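Local coordinates for fiber protein (Duck adenovirus 1, PDB 6ITX) that forms the receptor-binding head at the C-terminal end of the trimeric viral fibre and probably attaches the virion to the host cell during entry, at residues 93-104 against 123-131; 106-114 against 175-183. One frame throughout, in Å; residues are numbered along the deposited sequence.

Contact 1. Residues 93-104 against 123-131; sequences LTRIISMGNNLF and AGYVYLTSV
Tyr125 lays one face of its ring against Asn102, whose CB sits 3.4 Å from the ring centroid and only 8° off the normal, a CH-pi contact over the centre of the ring. With CG anti to the backbone N (chi1 -177°), the tyrosine runs alongside the opposite strand, so that its OH arrives 3.6 Å from Ser98 CB. Phe104, at the end of the type I turn 101-104, crosses Tyr125 at about a right angle, CZ meeting Tyr125 CB, and turns an edge to Ala123 CB. Asn101 OD1 accepts the N-H of Leu103 from above its carbonyl plane, an Asx turn, while Asn101 ND2 is held by Asp105 OD1.

Further along the same face Ile96 slants across Tyr127, its CG2 3.5 Å from Tyr127 CZ. On the opposite face the extended Met99 chain brings CE to 3.6 Å from Leu128 CD1, and Ile97 CG1 packs on Leu128 CB.

The backbones of 95-100 and 123-131 run antiparallel at 175°, with paired bonds at Arg95-Ser130, Ile97-Leu128 and Met99-Val126; Asn101 N to Gly124 O (3.1 Å) adds one more. Strand 184-187 borders 95-100 on its other side, where Trp186 NE1 bonds Ser98 OG, while 134-144 flanks 123-131. The Tyr127 face meets a second subunit, whose Gly132 O bonds Tyr127 OH, placing this strand pair at the trimer interface.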
ATOM      1  N   LEU A  93      -2.549  21.753   3.980  1.00 53.54           N
ATOM      2  CA  LEU A  93      -3.352  21.840   2.767  1.00 47.53           C
ATOM      3  C   LEU A  93      -3.060  20.658   1.850  1.00 43.65           C
ATOM      4  O   LEU A  93      -1.908  20.412   1.480  1.00 45.70           O
ATOM      5  CB  LEU A  93      -3.072  23.159   2.036  1.00 48.56           C
ATOM      6  CG  LEU A  93      -3.365  23.115   0.522  1.00 59.71           C
ATOM      7  CD1 LEU A  93      -4.871  23.171   0.235  1.00 52.68           C
ATOM      8  CD2 LEU A  93      -2.599  24.177  -0.296  1.00 54.30           C
ATOM      9  N   THR A  94      -4.101  19.934   1.470  1.00 42.39           N
ATOM     10  CA  THR A  94      -3.916  18.889   0.471  1.00 43.45           C
ATOM     11  C   THR A  94      -3.579  19.529  -0.873  1.00 41.72           C
ATOM     12  O   THR A  94      -4.372  20.307  -1.407  1.00 46.10           O
ATOM     13  CB  THR A  94      -5.170  18.026   0.375  1.00 40.83           C
ATOM     14  OG1 THR A  94      -5.197  17.112   1.480  1.00 43.12           O
ATOM     15  CG2 THR A  94      -5.199  17.246  -0.925  1.00 37.01           C
ATOM     16  N   ARG A  95      -2.404  19.220  -1.413  1.00 41.43           N
ATOM     17  CA  ARG A  95      -1.965  19.751  -2.696  1.00 42.22           C
ATOM     18  C   ARG A  95      -1.996  18.654  -3.748  1.00 44.37           C
ATOM     19  O   ARG A  95      -1.866  17.466  -3.436  1.00 40.86           O
ATOM     20  CB  ARG A  95      -0.554  20.345  -2.606  1.00 42.93           C
ATOM     21  CG  ARG A  95      -0.354  21.104  -1.329  1.00 49.69           C
ATOM     22  CD  ARG A  95       0.867  21.985  -1.314  1.00 55.57           C
ATOM     23  NE  ARG A  95       0.933  22.616  -0.002  1.00 64.77           N
ATOM     24  CZ  ARG A  95       0.755  23.915   0.218  1.00 69.52           C
ATOM     25  NH1 ARG A  95       0.802  24.382   1.458  1.00 68.14           N
ATOM     26  NH2 ARG A  95       0.539  24.749  -0.802  1.00 74.46           N
ATOM     27  N   ILE A  96      -2.171  19.064  -5.002  1.00 41.08           N
ATOM     28  CA  ILE A  96      -2.365  18.133  -6.101  1.00 37.34           C
ATOM     29  C   ILE A  96      -1.558  18.599  -7.302  1.00 41.24           C
ATOM     30  O   ILE A  96      -1.607  19.778  -7.668  1.00 42.92           O
ATOM     31  CB  ILE A  96      -3.848  18.017  -6.487  1.00 39.41           C
ATOM     32  CG1 ILE A  96      -4.736  17.903  -5.239  1.00 32.24           C
ATOM     33  CG2 ILE A  96      -4.048  16.847  -7.450  1.00 38.64           C
ATOM     34  CD1 ILE A  96      -6.109  17.382  -5.544  1.00 27.28           C
ATOM     35  N   ILE A  97      -0.803  17.680  -7.907  1.00 39.94           N
ATOM     36  CA  ILE A  97      -0.194  17.891  -9.212  1.00 39.46           C
ATOM     37  C   ILE A  97      -0.396  16.619 -10.011  1.00 38.97           C
ATOM     38  O   ILE A  97      -0.658  15.549  -9.463  1.00 40.76           O
ATOM     39  CB  ILE A  97       1.324  18.233  -9.185  1.00 41.76           C
ATOM     40  CG1 ILE A  97       2.151  17.049  -8.666  1.00 38.21           C
ATOM     41  CG2 ILE A  97       1.600  19.538  -8.439  1.00 39.26           C
ATOM     42  CD1 ILE A  97       3.635  17.170  -8.951  1.00 35.77           C
ATOM     43  N   SER A  98      -0.244  16.743 -11.320  1.00 39.56           N
ATOM     44  CA  SER A  98      -0.310  15.599 -12.206  1.00 38.86           C
ATOM     45  C   SER A  98       0.676  15.794 -13.352  1.00 41.81           C
ATOM     46  O   SER A  98       1.051  16.920 -13.692  1.00 38.13           O
ATOM     47  CB  SER A  98      -1.737  15.395 -12.734  1.00 36.35           C
ATOM     48  OG  SER A  98      -2.038  16.349 -13.724  1.00 39.48           O
ATOM     49  N   MET A  99       1.119  14.679 -13.930  1.00 41.80           N
ATOM     50  CA  MET A  99       2.030  14.730 -15.063  1.00 40.08           C
ATOM     51  C   MET A  99       1.596  13.731 -16.119  1.00 36.25           C
ATOM     52  O   MET A  99       1.025  12.684 -15.809  1.00 40.84           O
ATOM     53  CB  MET A  99       3.463  14.448 -14.628  1.00 45.36           C
ATOM     54  CG  MET A  99       3.711  14.840 -13.188  1.00 43.95           C
ATOM     55  SD  MET A  99       5.323  14.299 -12.647  1.00 64.94           S
ATOM     56  CE  MET A  99       5.286  14.976 -11.013  1.00 51.76           C
ATOM     57  N   GLY A 100       1.868  14.061 -17.371  1.00 35.81           N
ATOM     58  CA  GLY A 100       1.443  13.208 -18.447  1.00 36.66           C
ATOM     59  C   GLY A 100      -0.004  13.466 -18.814  1.00 37.94           C
ATOM     60  O   GLY A 100      -0.612  14.469 -18.428  1.00 39.27           O
ATOM     61  N   ASN A 101      -0.567  12.519 -19.560  1.00 40.60           N
ATOM     62  CA  ASN A 101      -1.845  12.691 -20.244  1.00 34.45           C
ATOM     63  C   ASN A 101      -2.725  11.495 -19.918  1.00 37.33           C
ATOM     64  O   ASN A 101      -2.485  10.391 -20.425  1.00 36.12           O
ATOM     65  CB  ASN A 101      -1.624  12.818 -21.750  1.00 28.65           C
ATOM     66  CG  ASN A 101      -2.902  12.715 -22.544  1.00 33.66           C
ATOM     67  OD1 ASN A 101      -3.988  13.011 -22.054  1.00 38.60           O
ATOM     68  ND2 ASN A 101      -2.775  12.317 -23.795  1.00 38.66           N
ATOM     69  N   ASN A 102      -3.758  11.714 -19.098  1.00 33.94           N
ATOM     70  CA  ASN A 102      -4.605  10.587 -18.720  1.00 36.60           C
ATOM     71  C   ASN A 102      -5.434  10.040 -19.876  1.00 40.73           C
ATOM     72  O   ASN A 102      -6.085   9.006 -19.705  1.00 44.20           O
ATOM     73  CB  ASN A 102      -5.540  10.953 -17.569  1.00 35.68           C
ATOM     74  CG  ASN A 102      -6.536  12.035 -17.936  1.00 39.22           C
ATOM     75  OD1 ASN A 102      -6.536  12.536 -19.059  1.00 43.24           O
ATOM     76  ND2 ASN A 102      -7.380  12.414 -16.980  1.00 33.53           N
ATOM     77  N   LEU A 103      -5.429  10.670 -21.045  1.00 38.40           N
ATOM     78  CA  LEU A 103      -6.248  10.131 -22.118  1.00 42.18           C
ATOM     79  C   LEU A 103      -5.503   9.176 -23.036  1.00 43.99           C
ATOM     80  O   LEU A 103      -6.152   8.525 -23.859  1.00 45.27           O
ATOM     81  CB  LEU A 103      -6.853  11.251 -22.950  1.00 43.81           C
ATOM     82  CG  LEU A 103      -8.086  11.868 -22.297  1.00 43.03           C
ATOM     83  CD1 LEU A 103      -8.601  12.954 -23.208  1.00 34.26           C
ATOM     84  CD2 LEU A 103      -9.154  10.811 -21.977  1.00 37.01           C
ATOM     85  N   PHE A 104      -4.178   9.062 -22.899  1.00 44.13           N
ATOM     86  CA  PHE A 104      -3.353   8.185 -23.738  1.00 41.11           C
ATOM     87  C   PHE A 104      -3.735   8.304 -25.210  1.00 41.78           C
ATOM     88  O   PHE A 104      -3.822   7.312 -25.938  1.00 52.48           O
ATOM     89  CB  PHE A 104      -3.431   6.730 -23.266  1.00 39.79           C
ATOM     90  CG  PHE A 104      -3.167   6.553 -21.788  1.00 47.01           C
ATOM     91  CD1 PHE A 104      -1.908   6.807 -21.257  1.00 39.97           C
ATOM     92  CD2 PHE A 104      -4.188   6.142 -20.929  1.00 43.87           C
ATOM     93  CE1 PHE A 104      -1.667   6.655 -19.891  1.00 37.64           C
ATOM     94  CE2 PHE A 104      -3.956   5.987 -19.579  1.00 40.66           C
ATOM     95  CZ  PHE A 104      -2.689   6.248 -19.056  1.00 39.39           C
ATOM     96  N   ALA A 123       3.700   5.717 -22.748  1.00 35.60           N
ATOM     97  CA  ALA A 123       2.768   6.764 -22.373  1.00 32.67           C
ATOM     98  C   ALA A 123       2.399   6.607 -20.905  1.00 36.18           C
ATOM     99  O   ALA A 123       2.355   5.487 -20.379  1.00 37.34           O
ATOM    100  CB  ALA A 123       1.517   6.737 -23.247  1.00 31.80           C
ATOM    101  N   GLY A 124       2.141   7.730 -20.237  1.00 31.94           N
ATOM    102  CA  GLY A 124       1.926   7.687 -18.807  1.00 32.55           C
ATOM    103  C   GLY A 124       1.070   8.816 -18.277  1.00 35.36           C
ATOM    104  O   GLY A 124       0.951   9.886 -18.884  1.00 33.08           O
ATOM    105  N   TYR A 125       0.491   8.560 -17.105  1.00 35.55           N
ATOM    106  CA  TYR A 125      -0.248   9.551 -16.335  1.00 35.89           C
ATOM    107  C   TYR A 125       0.079   9.373 -14.862  1.00 35.37           C
ATOM    108  O   TYR A 125      -0.057   8.273 -14.325  1.00 40.66           O
ATOM    109  CB  TYR A 125      -1.752   9.407 -16.543  1.00 31.36           C
ATOM    110  CG  TYR A 125      -2.510  10.463 -15.810  1.00 35.01           C
ATOM    111  CD1 TYR A 125      -2.270  11.808 -16.077  1.00 40.80           C
ATOM    112  CD2 TYR A 125      -3.460  10.138 -14.845  1.00 31.69           C
ATOM    113  CE1 TYR A 125      -2.971  12.807 -15.412  1.00 39.47           C
ATOM    114  CE2 TYR A 125      -4.171  11.126 -14.173  1.00 29.18           C
ATOM    115  CZ  TYR A 125      -3.918  12.458 -14.466  1.00 36.50           C
ATOM    116  OH  TYR A 125      -4.586  13.466 -13.817  1.00 40.93           O
ATOM    117  N   VAL A 126       0.494  10.446 -14.200  1.00 39.28           N
ATOM    118  CA  VAL A 126       0.888  10.405 -12.796  1.00 36.06           C
ATOM    119  C   VAL A 126       0.045  11.408 -12.022  1.00 35.54           C
ATOM    120  O   VAL A 126       0.037  12.600 -12.348  1.00 34.79           O
ATOM    121  CB  VAL A 126       2.381  10.717 -12.613  1.00 34.72           C
ATOM    122  CG1 VAL A 126       2.833  10.310 -11.207  1.00 36.46           C
ATOM    123  CG2 VAL A 126       3.199  10.025 -13.677  1.00 35.73           C
ATOM    124  N   TYR A 127      -0.634  10.933 -10.987  1.00 30.70           N
ATOM    125  CA  TYR A 127      -1.467  11.758 -10.132  1.00 33.36           C
ATOM    126  C   TYR A 127      -0.864  11.730  -8.742  1.00 35.95           C
ATOM    127  O   TYR A 127      -0.820  10.671  -8.115  1.00 37.92           O
ATOM    128  CB  TYR A 127      -2.908  11.243 -10.102  1.00 34.29           C
ATOM    129  CG  TYR A 127      -3.923  12.217  -9.529  1.00 40.53           C
ATOM    130  CD1 TYR A 127      -4.327  13.352 -10.255  1.00 38.42           C
ATOM    131  CD2 TYR A 127      -4.498  11.998  -8.282  1.00 35.36           C
ATOM    132  CE1 TYR A 127      -5.268  14.227  -9.755  1.00 33.10           C
ATOM    133  CE2 TYR A 127      -5.443  12.880  -7.767  1.00 37.77           C
ATOM    134  CZ  TYR A 127      -5.822  13.997  -8.504  1.00 39.55           C
ATOM    135  OH  TYR A 127      -6.763  14.886  -7.990  1.00 37.21           O
ATOM    136  N   LEU A 128      -0.408  12.882  -8.258  1.00 37.87           N
ATOM    137  CA  LEU A 128       0.224  12.973  -6.953  1.00 36.97           C
ATOM    138  C   LEU A 128      -0.545  13.931  -6.057  1.00 38.41           C
ATOM    139  O   LEU A 128      -0.838  15.067  -6.457  1.00 36.27           O
ATOM    140  CB  LEU A 128       1.670  13.425  -7.085  1.00 34.84           C
ATOM    141  CG  LEU A 128       2.499  12.546  -8.009  1.00 36.51           C
ATOM    142  CD1 LEU A 128       3.844  13.178  -8.204  1.00 38.06           C
ATOM    143  CD2 LEU A 128       2.651  11.145  -7.421  1.00 41.58           C
ATOM    144  N   THR A 129      -0.859  13.468  -4.846  1.00 32.60           N
ATOM    145  CA  THR A 129      -1.367  14.307  -3.776  1.00 33.52           C
ATOM    146  C   THR A 129      -0.352  14.371  -2.646  1.00 33.46           C
ATOM    147  O   THR A 129       0.260  13.366  -2.287  1.00 37.52           O
ATOM    148  CB  THR A 129      -2.697  13.785  -3.228  1.00 34.23           C
ATOM    149  OG1 THR A 129      -2.461  12.641  -2.394  1.00 34.42           O
ATOM    150  CG2 THR A 129      -3.636  13.427  -4.362  1.00 30.67           C
ATOM    151  N   SER A 130      -0.177  15.552  -2.088  1.00 36.95           N
ATOM    152  CA  SER A 130       0.666  15.749  -0.924  1.00 36.09           C
ATOM    153  C   SER A 130      -0.253  16.051   0.245  1.00 38.41           C
ATOM    154  O   SER A 130      -0.956  17.065   0.229  1.00 40.50           O
ATOM    155  CB  SER A 130       1.656  16.891  -1.140  1.00 39.29           C
ATOM    156  OG  SER A 130       2.299  17.239   0.082  1.00 49.14           O
ATOM    157  N   VAL A 131      -0.260  15.174   1.246  1.00 31.43           N
ATOM    158  CA  VAL A 131      -1.106  15.366   2.413  1.00 33.48           C
ATOM    159  C   VAL A 131      -0.287  15.064   3.655  1.00 32.53           C
ATOM    160  O   VAL A 131       0.209  13.948   3.817  1.00 41.60           O
ATOM    161  CB  VAL A 131      -2.404  14.525   2.351  1.00 36.04           C
ATOM    162  CG1 VAL A 131      -2.109  13.119   1.948  1.00 35.54           C
ATOM    163  CG2 VAL A 131      -3.171  14.576   3.692  1.00 28.88           C
TER
HETATM  164  O   HOH W   1      -0.198   9.649 -21.982  1.00 31.97           O

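Contact 2. Residues 106-114 against 175-183; sequences SGYEIFASC and ANLSGWPAP
Ile110 reaches from its strand over Trp180 and the backbone of the loop 175-183. Its CB starts 4.2 Å from Ser178 O. From there the branches part: with CG1 anti to the carbonyl carbon (chi1 -56°), CG2 passes Ser178 O at 3.7 Å and makes a CH-pi contact over one face of the Trp180 six-membered ring, offset toward the rim, 3.9 Å from Trp180 CE2. Ile110 and Trp180 cross at about a right angle. The other branch ends at CD1, which rests against the loop backbone at Gly179 O (3.8 Å) and Trp180 CA, with Pro181 CD a looser neighbour at 4.2 Å.

Next along the strand, two hydrogen bonds bind Phe111 to Ser178. Phe111 N gives a nearly straight bond to Ser178 O (2.8 Å, 173°), and Ser178 OG donates back to Phe111 O at 3.0 Å. The same hydroxyl oxygen also bonds Val164 N. Within the loop, the Asn176 amide clasps both N and O of Trp180.

A classic beta bulge at Glu109 and Ile110, opposite Val122, starts the pairing of 110-114 with 118-131. Trp180 packs onto Leu165 of strand 160-165, whose Leu163 also touches Ser178.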
ATOM      1  N   SER A 106      -2.064  10.886 -27.013  1.00 44.93           N
ATOM      2  CA  SER A 106      -1.017  11.829 -27.384  1.00 33.28           C
ATOM      3  C   SER A 106       0.298  11.131 -27.726  1.00 38.08           C
ATOM      4  O   SER A 106       1.364  11.748 -27.659  1.00 39.66           O
ATOM      5  CB  SER A 106      -0.833  12.832 -26.244  1.00 39.20           C
ATOM      6  OG  SER A 106       0.505  13.294 -26.115  1.00 47.78           O
ATOM      7  N   GLY A 107       0.254   9.851 -28.097  1.00 42.46           N
ATOM      8  CA  GLY A 107       1.455   9.150 -28.505  1.00 38.15           C
ATOM      9  C   GLY A 107       2.245   8.625 -27.324  1.00 38.41           C
ATOM     10  O   GLY A 107       1.825   8.687 -26.166  1.00 36.24           O
ATOM     11  N   TYR A 108       3.428   8.105 -27.638  1.00 40.38           N
ATOM     12  CA  TYR A 108       4.322   7.482 -26.662  1.00 38.06           C
ATOM     13  C   TYR A 108       5.644   8.245 -26.698  1.00 42.81           C
ATOM     14  O   TYR A 108       6.571   7.899 -27.438  1.00 41.97           O
ATOM     15  CB  TYR A 108       4.496   5.962 -26.969  1.00 42.27           C
ATOM     16  CG  TYR A 108       3.170   5.230 -27.045  1.00 39.86           C
ATOM     17  CD1 TYR A 108       2.439   5.207 -28.229  1.00 40.77           C
ATOM     18  CD2 TYR A 108       2.624   4.609 -25.925  1.00 37.44           C
ATOM     19  CE1 TYR A 108       1.216   4.572 -28.303  1.00 37.52           C
ATOM     20  CE2 TYR A 108       1.393   3.958 -25.994  1.00 37.23           C
ATOM     21  CZ  TYR A 108       0.696   3.954 -27.192  1.00 39.63           C
ATOM     22  OH  TYR A 108      -0.526   3.329 -27.292  1.00 46.71           O
ATOM     23  N   GLU A 109       5.730   9.294 -25.879  1.00 50.56           N
ATOM     24  CA  GLU A 109       6.875  10.201 -25.879  1.00 48.13           C
ATOM     25  C   GLU A 109       7.589  10.256 -24.524  1.00 49.89           C
ATOM     26  O   GLU A 109       8.372  11.185 -24.266  1.00 52.06           O
ATOM     27  CB  GLU A 109       6.414  11.595 -26.316  1.00 48.96           C
ATOM     28  CG  GLU A 109       6.020  11.662 -27.789  1.00 45.72           C
ATOM     29  CD  GLU A 109       4.843  12.585 -28.053  1.00 62.17           C
ATOM     30  OE1 GLU A 109       4.377  13.299 -27.120  1.00 57.00           O
ATOM     31  OE2 GLU A 109       4.381  12.592 -29.218  1.00 69.56           O
ATOM     32  N   ILE A 110       7.337   9.274 -23.656  1.00 46.11           N
ATOM     33  CA  ILE A 110       7.945   9.184 -22.334  1.00 39.02           C
ATOM     34  C   ILE A 110       9.049   8.145 -22.413  1.00 39.53           C
ATOM     35  O   ILE A 110       8.842   7.068 -22.984  1.00 39.07           O
ATOM     36  CB  ILE A 110       6.889   8.812 -21.281  1.00 37.54           C
ATOM     37  CG1 ILE A 110       5.755   9.836 -21.327  1.00 36.53           C
ATOM     38  CG2 ILE A 110       7.495   8.726 -19.901  1.00 33.18           C
ATOM     39  CD1 ILE A 110       6.214  11.235 -21.055  1.00 36.19           C
ATOM     40  N   PHE A 111      10.233   8.469 -21.875  1.00 40.02           N
ATOM     41  CA  PHE A 111      11.419   7.637 -22.073  1.00 36.86           C
ATOM     42  C   PHE A 111      11.600   6.673 -20.911  1.00 37.32           C
ATOM     43  O   PHE A 111      11.661   7.098 -19.758  1.00 35.72           O
ATOM     44  CB  PHE A 111      12.670   8.498 -22.229  1.00 38.24           C
ATOM     45  CG  PHE A 111      13.902   7.725 -22.654  1.00 40.77           C
ATOM     46  CD1 PHE A 111      14.717   7.105 -21.710  1.00 44.97           C
ATOM     47  CD2 PHE A 111      14.267   7.646 -23.989  1.00 40.79           C
ATOM     48  CE1 PHE A 111      15.863   6.388 -22.102  1.00 46.61           C
ATOM     49  CE2 PHE A 111      15.410   6.939 -24.388  1.00 41.73           C
ATOM     50  CZ  PHE A 111      16.206   6.315 -23.451  1.00 44.66           C
ATOM     51  N   ALA A 112      11.709   5.384 -21.225  1.00 34.73           N
ATOM     52  CA  ALA A 112      11.960   4.338 -20.242  1.00 31.80           C
ATOM     53  C   ALA A 112      13.263   3.646 -20.584  1.00 37.01           C
ATOM     54  O   ALA A 112      13.452   3.208 -21.724  1.00 38.86           O
ATOM     55  CB  ALA A 112      10.834   3.295 -20.212  1.00 31.39           C
ATOM     56  N   SER A 113      14.152   3.531 -19.601  1.00 39.37           N
ATOM     57  CA  SER A 113      15.390   2.795 -19.801  1.00 41.67           C
ATOM     58  C   SER A 113      15.186   1.333 -19.407  1.00 34.24           C
ATOM     59  O   SER A 113      14.482   1.032 -18.441  1.00 32.71           O
ATOM     60  CB  SER A 113      16.529   3.433 -19.006  1.00 37.14           C
ATOM     61  OG  SER A 113      17.743   2.725 -19.207  1.00 41.16           O
ATOM     62  N   CYS A 114      15.790   0.432 -20.169  1.00 32.18           N
ATOM     63  CA  CYS A 114      15.563  -0.999 -20.062  1.00 36.62           C
ATOM     64  C   CYS A 114      16.876  -1.748 -19.863  1.00 41.10           C
ATOM     65  O   CYS A 114      17.966  -1.205 -20.072  1.00 38.83           O
ATOM     66  CB  CYS A 114      14.841  -1.516 -21.324  1.00 35.56           C
ATOM     67  SG  CYS A 114      13.228  -0.704 -21.679  1.00 32.22           S
ATOM     68  N   ALA A 175      17.146  16.721 -14.841  1.00 40.05           N
ATOM     69  CA  ALA A 175      16.745  15.538 -14.109  1.00 37.47           C
ATOM     70  C   ALA A 175      15.525  14.871 -14.720  1.00 39.82           C
ATOM     71  O   ALA A 175      15.247  13.715 -14.397  1.00 42.42           O
ATOM     72  CB  ALA A 175      16.469  15.889 -12.644  1.00 41.62           C
ATOM     73  N   ASN A 176      14.807  15.562 -15.605  1.00 39.55           N
ATOM     74  CA  ASN A 176      13.638  14.998 -16.263  1.00 33.33           C
ATOM     75  C   ASN A 176      14.066  13.941 -17.270  1.00 38.13           C
ATOM     76  O   ASN A 176      13.773  14.058 -18.468  1.00 36.34           O
ATOM     77  CB  ASN A 176      12.826  16.097 -16.940  1.00 35.37           C
ATOM     78  CG  ASN A 176      11.382  15.717 -17.116  1.00 38.51           C
ATOM     79  OD1 ASN A 176      10.987  14.614 -16.761  1.00 46.36           O
ATOM     80  ND2 ASN A 176      10.575  16.634 -17.638  1.00 36.31           N
ATOM     81  N   LEU A 177      14.756  12.901 -16.784  1.00 34.63           N
ATOM     82  CA  LEU A 177      15.310  11.882 -17.672  1.00 35.99           C
ATOM     83  C   LEU A 177      14.248  11.190 -18.511  1.00 35.53           C
ATOM     84  O   LEU A 177      14.549  10.724 -19.612  1.00 41.71           O
ATOM     85  CB  LEU A 177      16.077  10.836 -16.875  1.00 40.93           C
ATOM     86  CG  LEU A 177      17.546  11.099 -16.547  1.00 44.23           C
ATOM     87  CD1 LEU A 177      17.815  12.565 -16.275  1.00 46.42           C
ATOM     88  CD2 LEU A 177      17.938  10.245 -15.358  1.00 43.13           C
ATOM     89  N   SER A 178      13.015  11.084 -18.020  1.00 39.97           N
ATOM     90  CA  SER A 178      11.990  10.397 -18.799  1.00 39.66           C
ATOM     91  C   SER A 178      11.236  11.338 -19.719  1.00 38.31           C
ATOM     92  O   SER A 178      10.430  10.875 -20.530  1.00 40.11           O
ATOM     93  CB  SER A 178      11.009   9.670 -17.875  1.00 37.30           C
ATOM     94  OG  SER A 178      11.655   8.603 -17.187  1.00 34.71           O
ATOM     95  N   GLY A 179      11.485  12.638 -19.609  1.00 41.34           N
ATOM     96  CA  GLY A 179      10.876  13.630 -20.474  1.00 39.25           C
ATOM     97  C   GLY A 179       9.410  13.888 -20.227  1.00 35.85           C
ATOM     98  O   GLY A 179       8.661  14.080 -21.183  1.00 41.20           O
ATOM     99  N   TRP A 180       8.970  13.883 -18.975  1.00 43.44           N
ATOM    100  CA  TRP A 180       7.569  14.181 -18.713  1.00 40.75           C
ATOM    101  C   TRP A 180       7.309  15.638 -19.064  1.00 36.45           C
ATOM    102  O   TRP A 180       8.235  16.446 -19.087  1.00 37.40           O
ATOM    103  CB  TRP A 180       7.198  13.918 -17.250  1.00 35.92           C
ATOM    104  CG  TRP A 180       7.202  12.450 -16.850  1.00 32.64           C
ATOM    105  CD1 TRP A 180       8.259  11.752 -16.373  1.00 38.03           C
ATOM    106  CD2 TRP A 180       6.097  11.523 -16.892  1.00 34.71           C
ATOM    107  NE1 TRP A 180       7.899  10.444 -16.113  1.00 41.92           N
ATOM    108  CE2 TRP A 180       6.576  10.281 -16.426  1.00 37.54           C
ATOM    109  CE3 TRP A 180       4.751  11.624 -17.286  1.00 39.87           C
ATOM    110  CZ2 TRP A 180       5.760   9.145 -16.331  1.00 32.86           C
ATOM    111  CZ3 TRP A 180       3.940  10.492 -17.205  1.00 36.26           C
ATOM    112  CH2 TRP A 180       4.451   9.269 -16.731  1.00 35.87           C
ATOM    113  N   PRO A 181       6.076  15.988 -19.411  1.00 45.69           N
ATOM    114  CA  PRO A 181       5.730  17.411 -19.534  1.00 39.37           C
ATOM    115  C   PRO A 181       5.840  18.093 -18.180  1.00 35.94           C
ATOM    116  O   PRO A 181       6.090  17.463 -17.150  1.00 44.74           O
ATOM    117  CB  PRO A 181       4.283  17.394 -20.042  1.00 35.57           C
ATOM    118  CG  PRO A 181       4.145  16.061 -20.714  1.00 38.89           C
ATOM    119  CD  PRO A 181       4.983  15.113 -19.878  1.00 42.49           C
ATOM    120  N   ALA A 182       5.673  19.410 -18.189  1.00 35.77           N
ATOM    121  CA  ALA A 182       5.576  20.135 -16.936  1.00 34.86           C
ATOM    122  C   ALA A 182       4.461  19.521 -16.091  1.00 37.45           C
ATOM    123  O   ALA A 182       3.496  18.973 -16.624  1.00 38.46           O
ATOM    124  CB  ALA A 182       5.284  21.610 -17.191  1.00 36.82           C
ATOM    125  N   PRO A 183       4.567  19.571 -14.773  1.00 36.83           N
ATOM    126  CA  PRO A 183       3.408  19.196 -13.965  1.00 40.28           C
ATOM    127  C   PRO A 183       2.288  20.200 -14.199  1.00 39.98           C
ATOM    128  O   PRO A 183       2.488  21.277 -14.766  1.00 42.75           O
ATOM    129  CB  PRO A 183       3.930  19.239 -12.519  1.00 40.80           C
ATOM    130  CG  PRO A 183       5.410  19.436 -12.615  1.00 38.71           C
ATOM    131  CD  PRO A 183       5.680  20.069 -13.952  1.00 38.16           C
TER

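In the fold
From the N terminus, the chain runs through 93-104, turns into 106-114, and doubles back along strand 118-131. Contact 1 closes this first, short loop, and 106-114 lies within it. From there contact 2 closes a longer one, reaching past strands 134-144 and 160-165 to the loop 175-183. The segments alternate, so the two closures cross. Strand 118-131 links them in the sheet, pairing with 110-114 and with 95-100, and Trp180 CH2 touches Val126 CG2 at 3.4 Å. Contact 1 carries the sheet to the trimer interface, whereas no other subunit touches contact 2, which ties the loop before strand 184-187 to that sheet.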